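Local structure of cell envelope-related transcriptional attenuator domain-containing protein (Eubacterium siraeum, 4OBM) at residues A14-D19 with I216-S221; E107-V112 with S174-Q179; L168-I173 with T228-P233. The protein is of unknown function but probably acts in cell-envelope assembly, perhaps by attaching polymers to the cell wall as LytR-CpsA-Psr proteins do. All coordinates share one frame; numbering follows the deposited sequence.

In the fold
Interactions 2 and 3 share helix 164-181: interaction 2 joins it to helix 102-112, and interaction 3 joins it to strand 228-230 at the edge of the mixed sheet. Their centres lie about 14 Å apart, and they touch at several points, among them Phe109 CZ against Ile173 CD1 and a weak Asp178-Thr228 hydrogen bond. Interaction 1 stands apart, about 21 Å from interaction 2 and about 24 Å from interaction 3 between centres. Along the chain, interaction 2 is nested within the loop closed by interaction 1, whereas interaction 3 crosses both. Interaction 1 thus brings the N-terminal loop onto the late helix 213-220, while helix 164-181 bridges helix 102-112 and the sheet edge.

Interaction 1. Residues A14-D19 with I216-S221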
ATOM      1  N   ALA A  14      -4.279 -24.140  22.705  1.00 74.21           N
ATOM      2  CA  ALA A  14      -4.504 -24.327  21.266  1.00 72.75           C
ATOM      3  C   ALA A  14      -3.448 -23.669  20.369  1.00 74.35           C
ATOM      4  O   ALA A  14      -2.862 -22.639  20.731  1.00 74.42           O
ATOM      5  CB  ALA A  14      -5.870 -23.787  20.888  1.00 72.81           C
ATOM      6  N   ILE A  15      -3.248 -24.271  19.171  1.00 67.58           N
ATOM      7  CA  ILE A  15      -2.362 -23.777  18.115  1.00 65.40           C
ATOM      8  C   ILE A  15      -2.878 -22.403  17.658  1.00 62.25           C
ATOM      9  O   ILE A  15      -4.093 -22.219  17.525  1.00 60.84           O
ATOM     10  CB  ILE A  15      -2.288 -24.787  16.948  1.00 68.68           C
ATOM     11  N   PHE A  16      -1.959 -21.435  17.485  1.00 62.22           N
ATOM     12  CA  PHE A  16      -2.287 -20.060  17.113  1.00 58.55           C
ATOM     13  C   PHE A  16      -2.843 -19.957  15.701  1.00 59.37           C
ATOM     14  O   PHE A  16      -2.273 -20.504  14.750  1.00 58.65           O
ATOM     15  CB  PHE A  16      -1.061 -19.138  17.270  1.00 58.54           C
ATOM     16  CG  PHE A  16      -1.260 -17.696  16.853  1.00 58.25           C
ATOM     17  CD1 PHE A  16      -2.097 -16.852  17.576  1.00 60.59           C
ATOM     18  CD2 PHE A  16      -0.581 -17.172  15.757  1.00 58.74           C
ATOM     19  CE1 PHE A  16      -2.278 -15.520  17.190  1.00 60.41           C
ATOM     20  CE2 PHE A  16      -0.754 -15.834  15.377  1.00 60.17           C
ATOM     21  CZ  PHE A  16      -1.600 -15.018  16.096  1.00 58.25           C
ATOM     22  N   THR A  17      -3.986 -19.270  15.589  1.00 53.72           N
ATOM     23  CA  THR A  17      -4.665 -18.950  14.339  1.00 52.16           C
ATOM     24  C   THR A  17      -5.247 -17.534  14.532  1.00 52.68           C
ATOM     25  O   THR A  17      -6.175 -17.363  15.330  1.00 53.89           O
ATOM     26  CB  THR A  17      -5.682 -20.031  13.913  1.00 60.02           C
ATOM     27  OG1 THR A  17      -5.023 -21.298  13.855  1.00 61.52           O
ATOM     28  CG2 THR A  17      -6.300 -19.739  12.547  1.00 56.01           C
ATOM     29  N   PRO A  18      -4.644 -16.515  13.868  1.00 44.06           N
ATOM     30  CA  PRO A  18      -5.111 -15.117  14.030  1.00 43.05           C
ATOM     31  C   PRO A  18      -6.578 -14.874  13.687  1.00 45.76           C
ATOM     32  O   PRO A  18      -7.052 -15.304  12.637  1.00 44.77           O
ATOM     33  CB  PRO A  18      -4.239 -14.314  13.052  1.00 43.15           C
ATOM     34  CG  PRO A  18      -3.124 -15.178  12.714  1.00 47.47           C
ATOM     35  CD  PRO A  18      -3.503 -16.602  12.950  1.00 44.02           C
ATOM     36  N   ASP A  19      -7.274 -14.134  14.560  1.00 42.97           N
ATOM     37  CA  ASP A  19      -8.672 -13.746  14.364  1.00 43.64           C
ATOM     38  C   ASP A  19      -8.748 -12.286  13.834  1.00 45.14           C
ATOM     39  O   ASP A  19      -7.706 -11.682  13.550  1.00 43.46           O
ATOM     40  CB  ASP A  19      -9.511 -13.948  15.654  1.00 46.96           C
ATOM     41  CG  ASP A  19      -8.861 -13.566  16.980  1.00 57.75           C
ATOM     42  OD1 ASP A  19      -8.156 -12.540  17.025  1.00 57.14           O
ATOM     43  OD2 ASP A  19      -9.108 -14.267  17.983  1.00 65.67           O
ATOM     44  N   ILE A 216       1.191 -11.424  11.347  1.00 31.05           N
ATOM     45  CA  ILE A 216       1.942 -11.177  10.110  1.00 29.08           C
ATOM     46  C   ILE A 216       2.814 -12.410   9.797  1.00 33.37           C
ATOM     47  O   ILE A 216       2.659 -12.987   8.724  1.00 35.34           O
ATOM     48  CB  ILE A 216       2.774  -9.858  10.177  1.00 31.07           C
ATOM     49  CG1 ILE A 216       1.872  -8.628  10.404  1.00 30.38           C
ATOM     50  CG2 ILE A 216       3.639  -9.684   8.916  1.00 31.49           C
ATOM     51  CD1 ILE A 216       2.608  -7.322  10.834  1.00 30.50           C
ATOM     52  N   VAL A 217       3.668 -12.848  10.741  1.00 29.04           N
ATOM     53  CA  VAL A 217       4.560 -14.001  10.565  1.00 29.35           C
ATOM     54  C   VAL A 217       3.726 -15.258  10.283  1.00 34.87           C
ATOM     55  O   VAL A 217       4.089 -16.013   9.376  1.00 37.03           O
ATOM     56  CB  VAL A 217       5.525 -14.184  11.759  1.00 34.15           C
ATOM     57  CG1 VAL A 217       6.327 -15.489  11.658  1.00 34.68           C
ATOM     58  CG2 VAL A 217       6.468 -12.987  11.888  1.00 33.04           C
ATOM     59  N   TYR A 218       2.581 -15.440  10.987  1.00 29.36           N
ATOM     60  CA  TYR A 218       1.690 -16.562  10.744  1.00 29.20           C
ATOM     61  C   TYR A 218       1.269 -16.602   9.286  1.00 33.48           C
ATOM     62  O   TYR A 218       1.410 -17.648   8.662  1.00 33.43           O
ATOM     63  CB  TYR A 218       0.439 -16.532  11.651  1.00 30.21           C
ATOM     64  CG  TYR A 218      -0.577 -17.608  11.303  1.00 31.34           C
ATOM     65  CD1 TYR A 218      -1.491 -17.425  10.271  1.00 32.89           C
ATOM     66  CD2 TYR A 218      -0.623 -18.803  12.007  1.00 33.98           C
ATOM     67  CE1 TYR A 218      -2.384 -18.432   9.907  1.00 35.19           C
ATOM     68  CE2 TYR A 218      -1.525 -19.811  11.664  1.00 35.93           C
ATOM     69  CZ  TYR A 218      -2.412 -19.615  10.620  1.00 43.05           C
ATOM     70  OH  TYR A 218      -3.326 -20.583  10.288  1.00 49.76           O
ATOM     71  N   THR A 219       0.706 -15.483   8.764  1.00 30.96           N
ATOM     72  CA  THR A 219       0.185 -15.337   7.393  1.00 30.20           C
ATOM     73  C   THR A 219       1.267 -15.587   6.329  1.00 32.82           C
ATOM     74  O   THR A 219       0.974 -16.217   5.307  1.00 33.43           O
ATOM     75  CB  THR A 219      -0.480 -13.948   7.237  1.00 33.79           C
ATOM     76  OG1 THR A 219      -1.770 -14.009   7.842  1.00 33.13           O
ATOM     77  CG2 THR A 219      -0.640 -13.506   5.786  1.00 29.12           C
ATOM     78  N   LEU A 220       2.483 -15.076   6.550  1.00 28.15           N
ATOM     79  CA  LEU A 220       3.593 -15.210   5.602  1.00 27.80           C
ATOM     80  C   LEU A 220       4.263 -16.600   5.671  1.00 33.18           C
ATOM     81  O   LEU A 220       4.928 -16.995   4.712  1.00 32.15           O
ATOM     82  CB  LEU A 220       4.647 -14.113   5.836  1.00 26.93           C
ATOM     83  CG  LEU A 220       4.197 -12.663   5.735  1.00 30.19           C
ATOM     84  CD1 LEU A 220       5.288 -11.743   6.259  1.00 29.47           C
ATOM     85  CD2 LEU A 220       3.808 -12.291   4.299  1.00 31.04           C
ATOM     86  N   SER A 221       4.090 -17.326   6.792  1.00 32.37           N
ATOM     87  CA  SER A 221       4.626 -18.679   6.984  1.00 33.78           C
ATOM     88  C   SER A 221       3.681 -19.759   6.380  1.00 39.41           C
ATOM     89  O   SER A 221       3.979 -20.958   6.466  1.00 38.66           O
ATOM     90  CB  SER A 221       4.865 -18.949   8.466  1.00 38.92           C
ATOM     91  OG  SER A 221       3.636 -19.078   9.164  1.00 53.66           O
TER
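The loop that leads into strand 24-30 reaches helix 213-220 here, with Phe16, Thr17 and Pro18 gathered round the ring of Tyr218. Pro18 makes the main side-chain contact. Its CD lies over one face of the tyrosine ring, 3.5 Å from the centroid and only 13° off the normal, a CH-pi contact placed almost over the middle. Pro18 CG follows at 3.7 Å from Tyr218 CD1. The same Pro18 CD also lies over the rim of one face of the Phe16 ring, and Phe16 adds an edge-to-face pair with Tyr22.

Tyr218 reaches the loop because its CG is anti to the backbone N (chi1 174°), which carries the ring off the helix toward the proline. Its CE2 comes 3.3 Å from Phe16 O, while its CB receives Phe16 CE2 at 4.0 Å. At the far end of the ring, Tyr218 OH lies 3.8 Å from Thr17 CG2.

In the fold, the helix leads on to edge strand 228-230 of the mixed sheet, and Thr219 OG1 ties it to Tyr46 and Asn51 by hydrogen bonds. Pro18 rests on Ala48 and Ala215 as well, so the loop lies in the angle between this helix and the turn after strand 40-47. An alanine in place of Tyr218 would probably cost Pro18 CD the tyrosine face it lies over and leave a gap between loop and helix. At the helix end, the backbone Tyr218 O accepts bonds from Gln222 NE2 and from Ser221 OG at 2.7 Å, the latter donor standing 34° out of the carbonyl plane.

Interaction 2. Residues E107-V112 with S174-Q179; sequences ELFDMV and SSFIDQ
Phe109 of helix 102-112 drives one corner of its ring into the face of Phe176 on helix 164-181, an edge-to-face (T-shaped) pair with planes at 80° and centroids 5.0 Å apart. The corner is CD1. It stands 3.6 Å above the plane of the Phe176 ring, displaced from the centre toward the rim, and Phe176 CE1 is 3.7 Å from it. Relative to the Phe109 ring, Phe176 CZ lies at the edge and in its plane.

The two phenylalanines get there by different rotamers. The CB of Phe176 is directed toward the other helix, and CG is anti to the backbone N (chi1 172°), which carries the ring to helix 102-112. Phe109 starts from a CB set to one side of the contact; with CG anti to its carbonyl carbon (chi1 -65°), the ring swings back within reach.

Val112, one turn further on, meets the outer end of the Phe176 ring: its CB is 3.6 Å from Phe176 CZ, and CG1, the methyl anti to the backbone N, follows at 3.8 Å from Phe176 CZ. The two side chains cross at about a right angle. Met148 of helix 145-152 packs on both phenylalanines.

A pentaethylene glycol, probably from the crystallisation liquor, lies about 4 Å from the Phe176 side chain, which is consistent with the greasy pocket that holds polyprenyl lipids in relatives of this family. Across these two segments the chemistry is wholly apolar: the slightly positive C-H at Phe109 CD1 meets the pi face and branched carbons fill in beside it, so a weak electrostatic attraction probably adds to dispersion and shape.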
ATOM      1  N   GLU A 107      15.692   2.643  -0.045  1.00 23.88           N
ATOM      2  CA  GLU A 107      16.400   1.969   1.019  1.00 23.24           C
ATOM      3  C   GLU A 107      15.594   0.769   1.519  1.00 28.80           C
ATOM      4  O   GLU A 107      16.187  -0.296   1.705  1.00 30.60           O
ATOM      5  CB  GLU A 107      16.744   2.915   2.157  1.00 24.57           C
ATOM      6  CG  GLU A 107      18.109   2.560   2.715  1.00 39.24           C
ATOM      7  CD  GLU A 107      18.475   3.100   4.079  1.00 62.17           C
ATOM      8  OE1 GLU A 107      18.210   4.296   4.346  1.00 54.24           O
ATOM      9  OE2 GLU A 107      19.075   2.331   4.865  1.00 52.26           O
ATOM     10  N   LEU A 108      14.255   0.897   1.654  1.00 24.61           N
ATOM     11  CA  LEU A 108      13.401  -0.236   2.047  1.00 23.91           C
ATOM     12  C   LEU A 108      13.566  -1.377   1.043  1.00 28.52           C
ATOM     13  O   LEU A 108      13.890  -2.475   1.462  1.00 30.47           O
ATOM     14  CB  LEU A 108      11.916   0.158   2.192  1.00 23.03           C
ATOM     15  CG  LEU A 108      10.891  -0.984   2.435  1.00 27.00           C
ATOM     16  CD1 LEU A 108      10.913  -1.471   3.865  1.00 27.03           C
ATOM     17  CD2 LEU A 108       9.508  -0.521   2.148  1.00 30.86           C
ATOM     18  N   PHE A 109      13.410  -1.106  -0.271  1.00 24.28           N
ATOM     19  CA  PHE A 109      13.548  -2.099  -1.345  1.00 23.57           C
ATOM     20  C   PHE A 109      14.940  -2.751  -1.357  1.00 28.69           C
ATOM     21  O   PHE A 109      15.052  -3.940  -1.628  1.00 28.38           O
ATOM     22  CB  PHE A 109      13.314  -1.447  -2.730  1.00 24.33           C
ATOM     23  CG  PHE A 109      11.957  -0.884  -3.099  1.00 24.12           C
ATOM     24  CD1 PHE A 109      10.788  -1.551  -2.749  1.00 25.99           C
ATOM     25  CD2 PHE A 109      11.854   0.247  -3.902  1.00 24.35           C
ATOM     26  CE1 PHE A 109       9.541  -1.048  -3.121  1.00 26.74           C
ATOM     27  CE2 PHE A 109      10.608   0.734  -4.299  1.00 26.26           C
ATOM     28  CZ  PHE A 109       9.460   0.086  -3.905  1.00 24.77           C
ATOM     29  N   ASP A 110      15.996  -1.946  -1.139  1.00 26.27           N
ATOM     30  CA  ASP A 110      17.403  -2.371  -1.150  1.00 26.59           C
ATOM     31  C   ASP A 110      17.704  -3.328   0.016  1.00 30.50           C
ATOM     32  O   ASP A 110      18.503  -4.249  -0.103  1.00 31.09           O
ATOM     33  CB  ASP A 110      18.311  -1.128  -1.059  1.00 28.30           C
ATOM     34  CG  ASP A 110      19.777  -1.446  -1.246  1.00 38.13           C
ATOM     35  OD1 ASP A 110      20.195  -1.642  -2.404  1.00 39.91           O
ATOM     36  OD2 ASP A 110      20.494  -1.535  -0.234  1.00 41.58           O
HETATM   37  N   MSE A 111      17.048  -3.081   1.131  1.00 25.67           N
HETATM   38  CA  MSE A 111      17.151  -3.822   2.364  1.00 24.93           C
HETATM   39  C   MSE A 111      16.381  -5.145   2.276  1.00 29.71           C
HETATM   40  O   MSE A 111      16.920  -6.184   2.666  1.00 33.02           O
HETATM   41  CB  MSE A 111      16.576  -2.930   3.473  1.00 25.61           C
HETATM   42  CG  MSE A 111      16.810  -3.425   4.864  1.00 31.04           C
HETATM   43 SE   MSE A 111      15.717  -2.379   6.049  0.75 35.39          SE
HETATM   44  CE  MSE A 111      16.728  -2.631   7.596  1.00 34.04           C
ATOM     45  N   VAL A 112      15.144  -5.110   1.763  1.00 22.56           N
ATOM     46  CA  VAL A 112      14.253  -6.284   1.725  1.00 21.71           C
ATOM     47  C   VAL A 112      14.673  -7.301   0.622  1.00 26.86           C
ATOM     48  O   VAL A 112      14.767  -8.504   0.903  1.00 26.93           O
ATOM     49  CB  VAL A 112      12.758  -5.879   1.623  1.00 23.83           C
ATOM     50  CG1 VAL A 112      11.843  -7.105   1.577  1.00 23.09           C
ATOM     51  CG2 VAL A 112      12.364  -4.976   2.784  1.00 23.13           C
ATOM     52  N   SER A 174       2.515  -5.641  -4.985  1.00 24.53           N
ATOM     53  CA  SER A 174       1.997  -6.986  -4.689  1.00 23.88           C
ATOM     54  C   SER A 174       3.086  -8.031  -4.905  1.00 29.02           C
ATOM     55  O   SER A 174       3.292  -8.915  -4.069  1.00 28.17           O
ATOM     56  CB  SER A 174       0.797  -7.307  -5.571  1.00 25.62           C
ATOM     57  OG  SER A 174      -0.387  -6.728  -5.057  1.00 31.39           O
ATOM     58  N   SER A 175       3.803  -7.896  -6.032  1.00 27.29           N
ATOM     59  CA  SER A 175       4.902  -8.771  -6.427  1.00 27.06           C
ATOM     60  C   SER A 175       6.057  -8.670  -5.425  1.00 29.71           C
ATOM     61  O   SER A 175       6.603  -9.696  -5.039  1.00 29.97           O
ATOM     62  CB  SER A 175       5.372  -8.420  -7.834  1.00 29.42           C
ATOM     63  OG  SER A 175       4.379  -8.700  -8.802  1.00 33.23           O
ATOM     64  N   PHE A 176       6.389  -7.452  -4.981  1.00 26.03           N
ATOM     65  CA  PHE A 176       7.434  -7.164  -3.978  1.00 26.15           C
ATOM     66  C   PHE A 176       7.134  -7.845  -2.624  1.00 30.42           C
ATOM     67  O   PHE A 176       8.045  -8.399  -2.008  1.00 29.49           O
ATOM     68  CB  PHE A 176       7.590  -5.630  -3.791  1.00 27.20           C
ATOM     69  CG  PHE A 176       8.499  -5.214  -2.656  1.00 27.82           C
ATOM     70  CD1 PHE A 176       9.875  -5.422  -2.729  1.00 29.99           C
ATOM     71  CD2 PHE A 176       7.979  -4.620  -1.510  1.00 27.40           C
ATOM     72  CE1 PHE A 176      10.711  -5.060  -1.665  1.00 30.35           C
ATOM     73  CE2 PHE A 176       8.816  -4.271  -0.447  1.00 30.07           C
ATOM     74  CZ  PHE A 176      10.177  -4.482  -0.536  1.00 28.21           C
ATOM     75  N   ILE A 177       5.856  -7.814  -2.181  1.00 28.24           N
ATOM     76  CA  ILE A 177       5.412  -8.416  -0.921  1.00 27.69           C
ATOM     77  C   ILE A 177       5.438  -9.954  -1.027  1.00 32.86           C
ATOM     78  O   ILE A 177       5.900 -10.614  -0.103  1.00 32.06           O
ATOM     79  CB  ILE A 177       4.020  -7.883  -0.466  1.00 30.09           C
ATOM     80  CG1 ILE A 177       4.108  -6.382  -0.061  1.00 29.61           C
ATOM     81  CG2 ILE A 177       3.443  -8.732   0.697  1.00 29.37           C
ATOM     82  CD1 ILE A 177       2.761  -5.607  -0.046  1.00 34.31           C
ATOM     83  N   ASP A 178       4.927 -10.511  -2.133  1.00 30.56           N
ATOM     84  CA  ASP A 178       4.882 -11.958  -2.367  1.00 30.16           C
ATOM     85  C   ASP A 178       6.259 -12.590  -2.527  1.00 33.05           C
ATOM     86  O   ASP A 178       6.489 -13.675  -1.990  1.00 34.79           O
ATOM     87  CB  ASP A 178       4.054 -12.269  -3.617  1.00 31.61           C
ATOM     88  CG  ASP A 178       2.572 -12.034  -3.454  1.00 34.64           C
ATOM     89  OD1 ASP A 178       2.120 -11.846  -2.296  1.00 34.07           O
ATOM     90  OD2 ASP A 178       1.853 -12.104  -4.471  1.00 34.96           O
ATOM     91  N   GLN A 179       7.159 -11.947  -3.274  1.00 27.17           N
ATOM     92  CA  GLN A 179       8.474 -12.532  -3.541  1.00 27.90           C
ATOM     93  C   GLN A 179       9.472 -12.397  -2.396  1.00 34.41           C
ATOM     94  O   GLN A 179      10.428 -13.183  -2.348  1.00 35.65           O
ATOM     95  CB  GLN A 179       9.088 -11.917  -4.797  1.00 28.67           C
ATOM     96  CG  GLN A 179       8.370 -12.335  -6.072  1.00 30.67           C
ATOM     97  CD  GLN A 179       8.698 -11.416  -7.208  1.00 41.32           C
ATOM     98  OE1 GLN A 179       9.810 -10.891  -7.303  1.00 34.99           O
ATOM     99  NE2 GLN A 179       7.749 -11.236  -8.114  1.00 23.42           N
TER

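Interaction 3. Residues L168-I173 with T228-P233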
ATOM      1  N   LEU A 168      -0.167  -0.259 -12.002  1.00 25.68           N
ATOM      2  CA  LEU A 168       1.244  -0.647 -12.023  1.00 25.21           C
ATOM      3  C   LEU A 168       1.775  -0.705 -10.599  1.00 28.39           C
ATOM      4  O   LEU A 168       2.368  -1.711 -10.211  1.00 27.98           O
ATOM      5  CB  LEU A 168       2.057   0.361 -12.889  1.00 25.29           C
ATOM      6  CG  LEU A 168       3.493   0.013 -13.325  1.00 29.50           C
ATOM      7  CD1 LEU A 168       4.527   0.450 -12.299  1.00 29.40           C
ATOM      8  CD2 LEU A 168       3.628  -1.443 -13.815  1.00 30.39           C
ATOM      9  N   ASN A 169       1.517   0.356  -9.798  1.00 24.35           N
ATOM     10  CA  ASN A 169       1.957   0.400  -8.417  1.00 23.53           C
ATOM     11  C   ASN A 169       1.339  -0.748  -7.600  1.00 28.45           C
ATOM     12  O   ASN A 169       2.079  -1.444  -6.893  1.00 27.69           O
ATOM     13  CB  ASN A 169       1.649   1.764  -7.811  1.00 24.90           C
ATOM     14  CG  ASN A 169       2.735   2.792  -8.048  1.00 34.63           C
ATOM     15  OD1 ASN A 169       3.316   3.316  -7.105  1.00 33.03           O
ATOM     16  ND2 ASN A 169       3.088   3.062  -9.305  1.00 17.89           N
ATOM     17  N   ALA A 170       0.014  -1.000  -7.743  1.00 25.49           N
ATOM     18  CA  ALA A 170      -0.651  -2.100  -7.023  1.00 25.63           C
ATOM     19  C   ALA A 170       0.034  -3.460  -7.287  1.00 30.81           C
ATOM     20  O   ALA A 170       0.383  -4.168  -6.344  1.00 31.57           O
ATOM     21  CB  ALA A 170      -2.124  -2.168  -7.413  1.00 26.48           C
ATOM     22  N   THR A 171       0.270  -3.765  -8.569  1.00 26.83           N
ATOM     23  CA  THR A 171       0.839  -4.989  -9.108  1.00 26.55           C
ATOM     24  C   THR A 171       2.300  -5.158  -8.691  1.00 29.22           C
ATOM     25  O   THR A 171       2.663  -6.220  -8.209  1.00 29.39           O
ATOM     26  CB  THR A 171       0.692  -4.939 -10.650  1.00 36.26           C
ATOM     27  OG1 THR A 171      -0.694  -4.863 -10.975  1.00 38.10           O
ATOM     28  CG2 THR A 171       1.311  -6.135 -11.345  1.00 38.29           C
ATOM     29  N   VAL A 172       3.140  -4.139  -8.933  1.00 24.57           N
ATOM     30  CA  VAL A 172       4.570  -4.165  -8.604  1.00 24.83           C
ATOM     31  C   VAL A 172       4.763  -4.324  -7.066  1.00 28.18           C
ATOM     32  O   VAL A 172       5.593  -5.129  -6.640  1.00 27.66           O
ATOM     33  CB  VAL A 172       5.267  -2.900  -9.181  1.00 28.30           C
ATOM     34  CG1 VAL A 172       6.660  -2.700  -8.613  1.00 27.33           C
ATOM     35  CG2 VAL A 172       5.317  -2.960 -10.701  1.00 28.69           C
ATOM     36  N   ILE A 173       3.974  -3.600  -6.250  1.00 24.05           N
ATOM     37  CA  ILE A 173       4.063  -3.699  -4.786  1.00 23.43           C
ATOM     38  C   ILE A 173       3.558  -5.080  -4.320  1.00 27.87           C
ATOM     39  O   ILE A 173       4.155  -5.649  -3.395  1.00 28.42           O
ATOM     40  CB  ILE A 173       3.373  -2.486  -4.058  1.00 25.65           C
ATOM     41  CG1 ILE A 173       4.117  -1.155  -4.353  1.00 24.37           C
ATOM     42  CG2 ILE A 173       3.198  -2.696  -2.533  1.00 27.25           C
ATOM     43  CD1 ILE A 173       5.681  -1.131  -4.125  1.00 24.63           C
ATOM     44  N   THR A 228      -1.210 -11.370  -1.360  1.00 31.68           N
ATOM     45  CA  THR A 228      -1.720 -10.053  -1.731  1.00 31.07           C
ATOM     46  C   THR A 228      -2.919 -10.120  -2.673  1.00 37.20           C
ATOM     47  O   THR A 228      -3.214 -11.142  -3.297  1.00 37.21           O
ATOM     48  CB  THR A 228      -0.607  -9.143  -2.312  1.00 30.58           C
ATOM     49  OG1 THR A 228       0.101  -9.798  -3.364  1.00 28.51           O
ATOM     50  CG2 THR A 228       0.360  -8.677  -1.258  1.00 27.31           C
ATOM     51  N   ASP A 229      -3.624  -8.991  -2.709  1.00 33.96           N
ATOM     52  CA  ASP A 229      -4.774  -8.654  -3.513  1.00 33.44           C
ATOM     53  C   ASP A 229      -4.817  -7.146  -3.636  1.00 34.54           C
ATOM     54  O   ASP A 229      -4.158  -6.443  -2.874  1.00 31.75           O
ATOM     55  CB  ASP A 229      -6.066  -9.196  -2.887  1.00 36.48           C
ATOM     56  CG  ASP A 229      -6.363 -10.622  -3.274  1.00 54.62           C
ATOM     57  OD1 ASP A 229      -6.875 -10.834  -4.396  1.00 58.46           O
ATOM     58  OD2 ASP A 229      -6.091 -11.531  -2.454  1.00 59.42           O
ATOM     59  N   PHE A 230      -5.565  -6.645  -4.610  1.00 32.70           N
ATOM     60  CA  PHE A 230      -5.729  -5.218  -4.784  1.00 32.57           C
ATOM     61  C   PHE A 230      -7.059  -4.915  -5.425  1.00 36.99           C
ATOM     62  O   PHE A 230      -7.589  -5.718  -6.191  1.00 37.67           O
ATOM     63  CB  PHE A 230      -4.562  -4.574  -5.577  1.00 33.84           C
ATOM     64  CG  PHE A 230      -4.450  -4.904  -7.045  1.00 35.58           C
ATOM     65  CD1 PHE A 230      -5.222  -4.232  -7.985  1.00 39.37           C
ATOM     66  CD2 PHE A 230      -3.504  -5.813  -7.498  1.00 38.03           C
ATOM     67  CE1 PHE A 230      -5.101  -4.518  -9.352  1.00 41.19           C
ATOM     68  CE2 PHE A 230      -3.381  -6.103  -8.861  1.00 41.62           C
ATOM     69  CZ  PHE A 230      -4.177  -5.452  -9.783  1.00 40.26           C
ATOM     70  N   TYR A 231      -7.586  -3.740  -5.093  1.00 33.25           N
ATOM     71  CA  TYR A 231      -8.775  -3.129  -5.665  1.00 32.82           C
ATOM     72  C   TYR A 231      -8.375  -1.734  -6.179  1.00 35.85           C
ATOM     73  O   TYR A 231      -7.634  -1.016  -5.496  1.00 32.90           O
ATOM     74  CB  TYR A 231      -9.940  -3.052  -4.657  1.00 34.25           C
ATOM     75  CG  TYR A 231     -11.132  -2.357  -5.269  1.00 36.34           C
ATOM     76  CD1 TYR A 231     -11.906  -2.988  -6.237  1.00 39.38           C
ATOM     77  CD2 TYR A 231     -11.389  -1.015  -5.006  1.00 36.64           C
ATOM     78  CE1 TYR A 231     -12.924  -2.314  -6.901  1.00 41.50           C
ATOM     79  CE2 TYR A 231     -12.406  -0.329  -5.667  1.00 38.12           C
ATOM     80  CZ  TYR A 231     -13.176  -0.988  -6.608  1.00 45.74           C
ATOM     81  OH  TYR A 231     -14.196  -0.343  -7.253  1.00 47.12           O
ATOM     82  N   ILE A 232      -8.859  -1.352  -7.375  1.00 33.83           N
ATOM     83  CA  ILE A 232      -8.524  -0.038  -7.926  1.00 32.64           C
ATOM     84  C   ILE A 232      -9.773   0.870  -7.892  1.00 37.64           C
ATOM     85  O   ILE A 232     -10.676   0.718  -8.710  1.00 38.23           O
ATOM     86  CB  ILE A 232      -7.862  -0.093  -9.331  1.00 34.87           C
ATOM     87  CG1 ILE A 232      -6.749  -1.181  -9.425  1.00 34.49           C
ATOM     88  CG2 ILE A 232      -7.380   1.306  -9.805  1.00 34.24           C
ATOM     89  CD1 ILE A 232      -5.300  -0.765  -9.028  1.00 36.53           C
ATOM     90  N   PRO A 233      -9.803   1.844  -6.956  1.00 34.67           N
ATOM     91  CA  PRO A 233     -10.921   2.805  -6.915  1.00 34.93           C
ATOM     92  C   PRO A 233     -11.045   3.582  -8.238  1.00 35.76           C
ATOM     93  O   PRO A 233     -10.065   4.158  -8.734  1.00 33.28           O
ATOM     94  CB  PRO A 233     -10.566   3.714  -5.725  1.00 36.48           C
ATOM     95  CG  PRO A 233      -9.542   2.962  -4.946  1.00 40.37           C
ATOM     96  CD  PRO A 233      -8.787   2.152  -5.928  1.00 35.76           C
TER
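Phe230 of the edge strand lies with one ring face against Ala170 on helix 164-181. Its CB points at the helix and is already 3.9 Å from Ala170 CB. CG comes closer, 3.6 Å from the same methyl; the torsion chi1 of 70° puts CG between the backbone N and the carbonyl carbon and turns one ring face to the helix. CD1 and CD2 flank the methyl, which sits off-centre over the face, 3.9 Å from the ring centroid and 21° off the normal, a CH-pi contact. Farther out, CE2 meets Thr171 OG1 at 3.6 Å, and CZ at the tip meets the same oxygen at 3.7 Å. That hydroxyl is hydrogen-bonded to Lys167 O, one turn back. Ile232 comes in beside the ring, its CD1 3.8 Å from Ala170 CB, so the small alanine is shared by two larger side chains.

Phe230 and Ile232 thus face helix 164-181, while Tyr231 between them packs on helix 246-256. Backbone hydrogen bonds of Asp229, and of Tyr231 just beyond the strand, join this chain segment to the parallel strand 52-58, and helices covering both sides of the sheet are typical of a three-layer alpha/beta/alpha fold.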